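Local atomic coordinates of 7,8-dihydro-6-hydroxymethylpterin pyrophosphokinase-dihydropteroate synthase (Plasmodium falciparum, PDB entry 6JWS), a protein that probably catalyses two consecutive steps of folate biosynthesis, the pyrophosphorylation of 6-hydroxymethyl-7,8-dihydropterin by ATP and the condensation of the product with 4-aminobenzoate to 7,8-dihydropteroate. Residues D26-V31 against K379-Y384; I33-L38 against P568-L573; T51-E56 against N372-V377. The protein carries 1 engineered substitution. All blocks are in the same frame, centred on the assembly; numbering follows the deposited sequence.

How the contacts relate
From the N terminus, the chain first gives D26-V31 and I33-L38, both on or leading into helix 30-44. T51-E56 follows on the next strand. Far downstream, N372-V377 returns to pair with T51-E56 and closes contact 3. K379-Y384 then closes contact 1 around it, so contact 3 is nested inside the loop of contact 1. P568-L573 comes last and closes contact 2. Contact 3 is nested in that loop too, while contacts 1 and 2 cross. Contacts 1 and 3 meet at the Y384 to E56 pair, and K379 O joins contact 1 to R571 of contact 2. Together they tie the N-terminal helix and its antiparallel sheet to strand 572-575 and the turn before it in the parallel barrel.

Contact 1 (D26-V31 against K379-Y384); sequences DRRNAV and KDRISY
R27 opens the meeting with I382. R27 O lies 3.6 Å from I382 CD1. The R27 side chain is extended and poorly ordered, with the guanidinium near the Y384 hydroxyl, which is hydrogen-bonded to E56 instead. The two side chains cross at about a right angle. R28 gives its carbonyl O to R381: NH2 of R381 donates to R28 O at 3.1 Å, a weak bond with an N-H...O angle of 134°. The R381 chain bends at chi2 and chi3 to bring NH2 there. It runs alongside R28, with R381 NH2 3.6 Å from R28 CG. A water also donates to R28 O at 2.7 Å. It accepts from V31 N and reaches D380 O weakly, bridging the turn and the loop. R27 to A30 form a type I turn, closed by a bond from A30 N to R27 O, that leads into helix 30-44. A30 CB lies 3.9 Å from I382 CD1. V31 follows with CG2 beside its own backbone N, where it meets I382 CG1 at 4.0 Å. V31 CB is 3.6 Å from D380 O. The helix start thus packs against edge strand 382-384. From the neighbouring strands, V377 of 372-377 touches V31, and Y164 of 163-172 touches R27, A30 and I382.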
# COMPACT_ATOMS: atom_id res chain seq x y z
N ASP B 26 -26.71 -19.61 13.48
CA ASP B 26 -25.73 -20.68 13.39
C ASP B 26 -24.69 -20.31 12.33
O ASP B 26 -24.97 -20.35 11.14
CB ASP B 26 -26.44 -22.01 13.13
CG ASP B 26 -25.53 -23.23 13.13
OD1 ASP B 26 -24.32 -23.06 13.37
OD2 ASP B 26 -26.05 -24.34 12.89
N ARG B 27 -23.47 -20.00 12.78
CA ARG B 27 -22.40 -19.51 11.91
C ARG B 27 -21.83 -20.62 11.03
O ARG B 27 -21.75 -20.46 9.81
CB ARG B 27 -21.33 -18.79 12.74
CG ARG B 27 -20.01 -18.57 12.01
CD ARG B 27 -18.99 -17.76 12.79
NE ARG B 27 -17.61 -18.07 12.43
CZ ARG B 27 -17.07 -17.95 11.22
NH1 ARG B 27 -17.79 -17.53 10.19
NH2 ARG B 27 -15.80 -18.26 11.03
N ARG B 28 -21.43 -21.75 11.65
CA ARG B 28 -20.76 -22.84 10.94
C ARG B 28 -21.64 -23.29 9.79
O ARG B 28 -21.13 -23.61 8.72
CB ARG B 28 -20.39 -24.00 11.87
CG ARG B 28 -19.60 -25.16 11.24
CD ARG B 28 -19.53 -26.45 12.07
NE ARG B 28 -20.79 -27.13 12.39
CZ ARG B 28 -21.16 -28.36 11.99
NH1 ARG B 28 -22.33 -28.85 12.36
NH2 ARG B 28 -20.35 -29.09 11.24
N ASN B 29 -22.97 -23.29 10.01
CA ASN B 29 -23.91 -23.85 9.06
C ASN B 29 -24.73 -22.77 8.35
O ASN B 29 -25.71 -23.08 7.68
CB ASN B 29 -24.85 -24.86 9.72
CG ASN B 29 -24.11 -26.10 10.17
OD1 ASN B 29 -24.12 -26.44 11.35
ND2 ASN B 29 -23.44 -26.76 9.24
N ALA B 30 -24.30 -21.50 8.46
CA ALA B 30 -25.11 -20.39 7.97
C ALA B 30 -25.49 -20.60 6.50
O ALA B 30 -26.65 -20.39 6.13
CB ALA B 30 -24.41 -19.08 8.21
N VAL B 31 -24.53 -21.03 5.68
CA VAL B 31 -24.71 -21.21 4.24
C VAL B 31 -25.69 -22.34 3.97
O VAL B 31 -26.61 -22.18 3.17
CB VAL B 31 -23.38 -21.43 3.50
CG1 VAL B 31 -23.61 -21.64 2.01
CG2 VAL B 31 -22.42 -20.29 3.73
N LYS B 379 -17.69 -21.88 -2.16
CA LYS B 379 -18.10 -23.27 -2.22
C LYS B 379 -19.29 -23.48 -1.29
O LYS B 379 -20.45 -23.40 -1.72
CB LYS B 379 -16.90 -24.19 -1.96
CG LYS B 379 -17.17 -25.68 -2.13
CD LYS B 379 -16.04 -26.59 -1.63
CE LYS B 379 -16.49 -28.03 -1.48
NZ LYS B 379 -15.36 -28.99 -1.48
N ASP B 380 -19.01 -23.69 0.00
CA ASP B 380 -20.04 -23.97 0.99
C ASP B 380 -19.74 -23.25 2.30
O ASP B 380 -20.40 -23.50 3.30
CB ASP B 380 -20.29 -25.48 1.14
CG ASP B 380 -19.06 -26.33 1.43
OD1 ASP B 380 -18.04 -25.76 1.91
OD2 ASP B 380 -19.13 -27.57 1.19
N ARG B 381 -18.74 -22.36 2.30
CA ARG B 381 -18.34 -21.64 3.50
C ARG B 381 -18.43 -20.12 3.29
O ARG B 381 -18.29 -19.60 2.18
CB ARG B 381 -16.93 -22.08 3.91
CG ARG B 381 -16.88 -23.01 5.11
CD ARG B 381 -17.61 -24.34 5.02
NE ARG B 381 -18.30 -24.67 6.27
CZ ARG B 381 -18.78 -25.87 6.60
NH1 ARG B 381 -18.65 -26.91 5.79
NH2 ARG B 381 -19.39 -26.04 7.77
N ILE B 382 -18.63 -19.41 4.40
CA ILE B 382 -18.59 -17.96 4.51
C ILE B 382 -17.19 -17.42 4.18
O ILE B 382 -16.19 -17.88 4.75
CB ILE B 382 -19.00 -17.58 5.95
CG1 ILE B 382 -20.49 -17.78 6.18
CG2 ILE B 382 -18.54 -16.19 6.36
CD1 ILE B 382 -20.85 -17.68 7.65
N SER B 383 -17.12 -16.43 3.28
CA SER B 383 -15.94 -15.59 3.10
C SER B 383 -16.38 -14.15 3.34
O SER B 383 -17.40 -13.72 2.81
CB SER B 383 -15.34 -15.72 1.70
OG SER B 383 -14.77 -17.00 1.45
N TYR B 384 -15.61 -13.41 4.14
CA TYR B 384 -15.94 -12.01 4.35
C TYR B 384 -15.36 -11.20 3.19
O TYR B 384 -14.15 -11.26 2.96
CB TYR B 384 -15.36 -11.51 5.67
CG TYR B 384 -15.93 -12.22 6.87
CD1 TYR B 384 -17.23 -11.98 7.28
CD2 TYR B 384 -15.20 -13.21 7.52
CE1 TYR B 384 -17.78 -12.68 8.34
CE2 TYR B 384 -15.73 -13.89 8.61
CZ TYR B 384 -17.02 -13.63 9.01
OH TYR B 384 -17.54 -14.29 10.08
O HOH W 1 -21.69 -22.50 6.30

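Contact 2 (I33-L38 against P568-L573); sequences ILETAL and PRYRIL
E35 reaches from its helix to Y570 and R571 and accepts all the hydrogen bonds across this buried contact. Its CB points toward P568-L573. CG stands beside the backbone N and anti to the carbonyl carbon (chi1 -65°), and from there the chain extends outward. CG passes the Y570 hydroxyl, with E35 CG to Y570 OH 3.2 Å. CD comes next and lies at the edge of the R571 guanidinium, in its plane. E35 OE1 accepts from R571 NH2 at 2.9 Å, on the syn side but out of the carboxylate plane. OE2 takes two donors. R571 NE donates to the syn lone pair of E35 OE2 at 2.7 Å, with a nearly straight N-H...O angle of 171°. The Y570 hydroxyl donates to the anti lone pair of E35 OE2, also at 2.7 Å.

The result is a side-on, two-nitrogen salt bridge, with the tyrosine as a third donor. It joins helix 30-44 of the HPPK part to the short 3-10 turn that enters strand 572-575 of the parallel barrel of the DHPS part, a TIM barrel. The three bonds fix the carboxylate and probably stabilise its negative charge in a buried place.

R571 has further partners: NH1 bonds S525 OG, and NH2 also bonds K379 O. The Y570 ring has P568 CB over one face, 3.4 Å above its plane and offset toward its rim. L38 lies one helical turn on from E35. L38 CD1 meets Y570 OH at 3.6 Å and P568 CG at 4.3 Å. F523 touches E35, P568 and R571.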
# COMPACT_ATOMS: atom_id res chain seq x y z
N ILE B 33 -27.92 -23.72 5.93
CA ILE B 33 -29.24 -23.42 6.46
C ILE B 33 -29.96 -22.50 5.48
O ILE B 33 -31.10 -22.78 5.08
CB ILE B 33 -29.16 -22.82 7.88
CG1 ILE B 33 -28.49 -23.75 8.91
CG2 ILE B 33 -30.52 -22.34 8.36
CD1 ILE B 33 -28.68 -25.23 8.64
N LEU B 34 -29.30 -21.40 5.10
CA LEU B 34 -29.98 -20.37 4.33
C LEU B 34 -30.24 -20.84 2.90
O LEU B 34 -31.29 -20.53 2.32
CB LEU B 34 -29.22 -19.04 4.41
CG LEU B 34 -29.22 -18.40 5.80
CD1 LEU B 34 -28.12 -17.35 5.93
CD2 LEU B 34 -30.58 -17.79 6.12
N GLU B 35 -29.33 -21.65 2.34
CA GLU B 35 -29.56 -22.17 1.00
C GLU B 35 -30.65 -23.24 0.97
O GLU B 35 -31.38 -23.36 -0.02
CB GLU B 35 -28.24 -22.60 0.33
CG GLU B 35 -27.29 -21.44 0.09
CD GLU B 35 -26.17 -21.60 -0.93
OE1 GLU B 35 -25.66 -22.73 -1.11
OE2 GLU B 35 -25.80 -20.57 -1.54
N THR B 36 -30.77 -24.03 2.04
CA THR B 36 -31.84 -25.01 2.18
C THR B 36 -33.19 -24.29 2.14
O THR B 36 -34.09 -24.69 1.41
CB THR B 36 -31.65 -25.86 3.45
OG1 THR B 36 -30.42 -26.60 3.39
CG2 THR B 36 -32.81 -26.80 3.74
N ALA B 37 -33.31 -23.20 2.91
CA ALA B 37 -34.51 -22.37 2.89
C ALA B 37 -34.74 -21.77 1.51
O ALA B 37 -35.89 -21.69 1.08
CB ALA B 37 -34.46 -21.31 3.97
N LEU B 38 -33.67 -21.34 0.82
CA LEU B 38 -33.85 -20.81 -0.54
C LEU B 38 -34.51 -21.86 -1.43
O LEU B 38 -35.43 -21.54 -2.17
CB LEU B 38 -32.53 -20.38 -1.18
CG LEU B 38 -31.95 -19.03 -0.74
CD1 LEU B 38 -30.59 -18.82 -1.40
CD2 LEU B 38 -32.88 -17.89 -1.09
N PRO B 568 -28.01 -16.86 -6.47
CA PRO B 568 -27.81 -16.03 -5.28
C PRO B 568 -26.71 -14.99 -5.54
O PRO B 568 -25.65 -15.34 -6.06
CB PRO B 568 -27.35 -17.03 -4.21
CG PRO B 568 -27.84 -18.39 -4.70
CD PRO B 568 -27.86 -18.30 -6.22
N ARG B 569 -26.99 -13.72 -5.18
CA ARG B 569 -26.11 -12.58 -5.40
C ARG B 569 -24.70 -12.82 -4.85
O ARG B 569 -23.72 -12.42 -5.49
CB ARG B 569 -26.71 -11.30 -4.80
CG ARG B 569 -25.96 -10.03 -5.18
CD ARG B 569 -26.60 -8.77 -4.59
NE ARG B 569 -27.93 -8.60 -5.14
CZ ARG B 569 -28.21 -7.78 -6.15
NH1 ARG B 569 -27.27 -6.99 -6.65
NH2 ARG B 569 -29.45 -7.73 -6.60
N TYR B 570 -24.60 -13.44 -3.67
CA TYR B 570 -23.34 -13.61 -2.96
C TYR B 570 -22.49 -14.71 -3.61
O TYR B 570 -21.38 -14.99 -3.14
CB TYR B 570 -23.62 -13.89 -1.48
CG TYR B 570 -24.55 -15.05 -1.24
CD1 TYR B 570 -24.06 -16.34 -1.22
CD2 TYR B 570 -25.91 -14.87 -1.10
CE1 TYR B 570 -24.89 -17.43 -1.05
CE2 TYR B 570 -26.76 -15.94 -0.92
CZ TYR B 570 -26.25 -17.23 -0.88
OH TYR B 570 -27.06 -18.31 -0.73
N ARG B 571 -22.97 -15.32 -4.70
CA ARG B 571 -22.21 -16.39 -5.35
C ARG B 571 -21.65 -15.95 -6.70
O ARG B 571 -21.13 -16.78 -7.45
CB ARG B 571 -23.07 -17.66 -5.53
CG ARG B 571 -23.16 -18.52 -4.28
CD ARG B 571 -23.90 -19.83 -4.54
NE ARG B 571 -23.87 -20.73 -3.39
CZ ARG B 571 -22.89 -21.58 -3.11
NH1 ARG B 571 -21.82 -21.64 -3.89
NH2 ARG B 571 -22.99 -22.36 -2.04
N ILE B 572 -21.72 -14.65 -7.01
CA ILE B 572 -21.32 -14.16 -8.32
C ILE B 572 -20.10 -13.26 -8.14
O ILE B 572 -20.15 -12.31 -7.38
CB ILE B 572 -22.48 -13.36 -8.95
CG1 ILE B 572 -23.72 -14.25 -9.12
CG2 ILE B 572 -22.06 -12.71 -10.27
CD1 ILE B 572 -24.99 -13.51 -9.43
N LEU B 573 -19.01 -13.57 -8.86
CA LEU B 573 -17.78 -12.80 -8.76
C LEU B 573 -17.53 -12.09 -10.08
O LEU B 573 -17.98 -12.57 -11.13
CB LEU B 573 -16.66 -13.77 -8.40
CG LEU B 573 -16.92 -14.54 -7.10
CD1 LEU B 573 -17.16 -16.00 -7.39
CD2 LEU B 573 -15.74 -14.38 -6.16

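Contact 3 (T51-E56 against N372-V377); sequences TSYLYE and NKRIYV
L54, Y55 and E56 pair antiparallel with I375, R374 and K373. L54 with I375 and E56 with K373 are hydrogen-bonded pairs; Y55 with R374 is a non-hydrogen-bonded pair. I375 N donates to L54 O at 2.8 Å. E56 and K373 exchange two bonds, N of each to O of the other, both in the carbonyl plane. Close CA-H...O contacts run from Y55 CA to K373 O and from N372 CA to E56 O.

R374 touches two tyrosines. With CG anti to the backbone N (chi1 -176°) and bends at chi2 and chi3, its chain passes Y53 and brings its NE over one face of that ring. R374 CD lies 3.2 Å from Y53 CG. The guanidinium then presents its edge to Y55: R374 NH1 donates to Y55 OH at 2.7 Å, with the hydroxyl near the guanidinium plane. Side by side with R374, the Y55 ring is turned 74° from the guanidinium.

L54 and I375 share the other side of the sheet, CB to CB 3.8 Å. I375 CD1 reaches E56 CB at 3.9 Å, and E56 lies alongside K373. A water links E56 OE2 to K373 NZ.

An outer shell holds these ends. D335 bonds Y55 OH, and E599 forms a salt bridge with R374. Y164 bonds E56 OE1, while E387 pairs with K373 NZ. Strand 372-377 lies between strands 46-57 and 382-384 in the antiparallel sheet of the HPPK part.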
# COMPACT_ATOMS: atom_id res chain seq x y z
N THR B 51 -32.00 -11.53 -4.86
CA THR B 51 -31.38 -11.85 -3.59
C THR B 51 -30.44 -10.71 -3.24
O THR B 51 -29.99 -9.98 -4.12
CB THR B 51 -30.56 -13.15 -3.63
OG1 THR B 51 -29.72 -13.21 -4.79
CG2 THR B 51 -31.39 -14.42 -3.54
N SER B 52 -30.15 -10.55 -1.95
CA SER B 52 -29.14 -9.62 -1.47
C SER B 52 -27.86 -10.41 -1.27
O SER B 52 -27.87 -11.63 -1.44
CB SER B 52 -29.60 -9.02 -0.17
OG SER B 52 -29.54 -9.99 0.88
N TYR B 53 -26.76 -9.73 -0.88
CA TYR B 53 -25.64 -10.44 -0.29
C TYR B 53 -26.10 -11.14 0.99
O TYR B 53 -27.14 -10.85 1.57
CB TYR B 53 -24.44 -9.51 -0.08
CG TYR B 53 -23.78 -9.14 -1.39
CD1 TYR B 53 -22.93 -10.03 -2.04
CD2 TYR B 53 -24.07 -7.93 -2.01
CE1 TYR B 53 -22.38 -9.71 -3.27
CE2 TYR B 53 -23.53 -7.60 -3.25
CZ TYR B 53 -22.68 -8.49 -3.88
OH TYR B 53 -22.17 -8.20 -5.13
N LEU B 54 -25.26 -12.05 1.45
CA LEU B 54 -25.31 -12.58 2.79
C LEU B 54 -24.58 -11.60 3.70
O LEU B 54 -23.60 -10.99 3.27
CB LEU B 54 -24.54 -13.90 2.73
CG LEU B 54 -25.25 -15.08 3.34
CD1 LEU B 54 -24.64 -16.39 2.83
CD2 LEU B 54 -25.15 -14.99 4.86
N TYR B 55 -25.04 -11.47 4.96
CA TYR B 55 -24.42 -10.52 5.89
C TYR B 55 -24.28 -11.13 7.27
O TYR B 55 -25.19 -11.80 7.76
CB TYR B 55 -25.22 -9.23 5.98
CG TYR B 55 -25.18 -8.39 4.73
CD1 TYR B 55 -24.16 -7.47 4.52
CD2 TYR B 55 -26.15 -8.53 3.74
CE1 TYR B 55 -24.12 -6.70 3.37
CE2 TYR B 55 -26.13 -7.75 2.60
CZ TYR B 55 -25.11 -6.84 2.41
OH TYR B 55 -25.10 -6.09 1.27
N GLU B 56 -23.15 -10.86 7.91
CA GLU B 56 -23.00 -11.16 9.32
C GLU B 56 -23.27 -9.89 10.12
O GLU B 56 -22.60 -8.87 9.95
CB GLU B 56 -21.61 -11.69 9.62
CG GLU B 56 -21.29 -11.70 11.10
CD GLU B 56 -19.90 -12.25 11.29
OE1 GLU B 56 -19.74 -13.48 11.13
OE2 GLU B 56 -18.98 -11.45 11.51
N ASN B 372 -21.07 -5.10 10.40
CA ASN B 372 -22.14 -5.64 9.58
C ASN B 372 -21.52 -6.01 8.23
O ASN B 372 -21.45 -5.17 7.33
CB ASN B 372 -23.32 -4.68 9.48
CG ASN B 372 -24.04 -4.51 10.80
OD1 ASN B 372 -24.72 -5.42 11.25
ND2 ASN B 372 -23.87 -3.37 11.45
N LYS B 373 -21.01 -7.24 8.15
CA LYS B 373 -20.04 -7.62 7.12
C LYS B 373 -20.74 -8.31 5.95
O LYS B 373 -21.49 -9.28 6.13
CB LYS B 373 -19.00 -8.56 7.72
CG LYS B 373 -18.11 -7.94 8.78
CD LYS B 373 -16.92 -8.82 9.11
CE LYS B 373 -16.00 -8.29 10.20
NZ LYS B 373 -14.93 -9.28 10.48
N ARG B 374 -20.45 -7.80 4.75
CA ARG B 374 -20.83 -8.43 3.50
C ARG B 374 -20.09 -9.76 3.32
O ARG B 374 -18.87 -9.85 3.50
CB ARG B 374 -20.64 -7.44 2.34
CG ARG B 374 -21.09 -7.96 0.98
CD ARG B 374 -22.14 -7.04 0.40
NE ARG B 374 -21.54 -5.88 -0.17
CZ ARG B 374 -22.04 -4.66 -0.17
NH1 ARG B 374 -23.21 -4.40 0.40
NH2 ARG B 374 -21.34 -3.69 -0.72
N ILE B 375 -20.84 -10.81 2.94
CA ILE B 375 -20.27 -12.13 2.75
C ILE B 375 -20.44 -12.56 1.30
O ILE B 375 -21.49 -12.32 0.70
CB ILE B 375 -20.98 -13.11 3.71
CG1 ILE B 375 -20.52 -12.93 5.16
CG2 ILE B 375 -20.81 -14.56 3.25
CD1 ILE B 375 -21.45 -13.58 6.17
N TYR B 376 -19.44 -13.28 0.75
CA TYR B 376 -19.62 -14.00 -0.51
C TYR B 376 -19.32 -15.48 -0.28
O TYR B 376 -18.68 -15.82 0.72
CB TYR B 376 -18.77 -13.38 -1.64
CG TYR B 376 -17.29 -13.63 -1.51
CD1 TYR B 376 -16.52 -12.84 -0.66
CD2 TYR B 376 -16.64 -14.64 -2.21
CE1 TYR B 376 -15.15 -13.02 -0.54
CE2 TYR B 376 -15.27 -14.84 -2.08
CZ TYR B 376 -14.52 -14.02 -1.25
OH TYR B 376 -13.17 -14.16 -1.07
N VAL B 377 -19.75 -16.35 -1.22
CA VAL B 377 -19.53 -17.79 -1.03
C VAL B 377 -18.84 -18.40 -2.25
O VAL B 377 -19.29 -18.23 -3.39
CB VAL B 377 -20.83 -18.53 -0.66
CG1 VAL B 377 -20.62 -20.04 -0.52
CG2 VAL B 377 -21.44 -17.99 0.63
O HOH W 2 -16.53 -11.49 11.76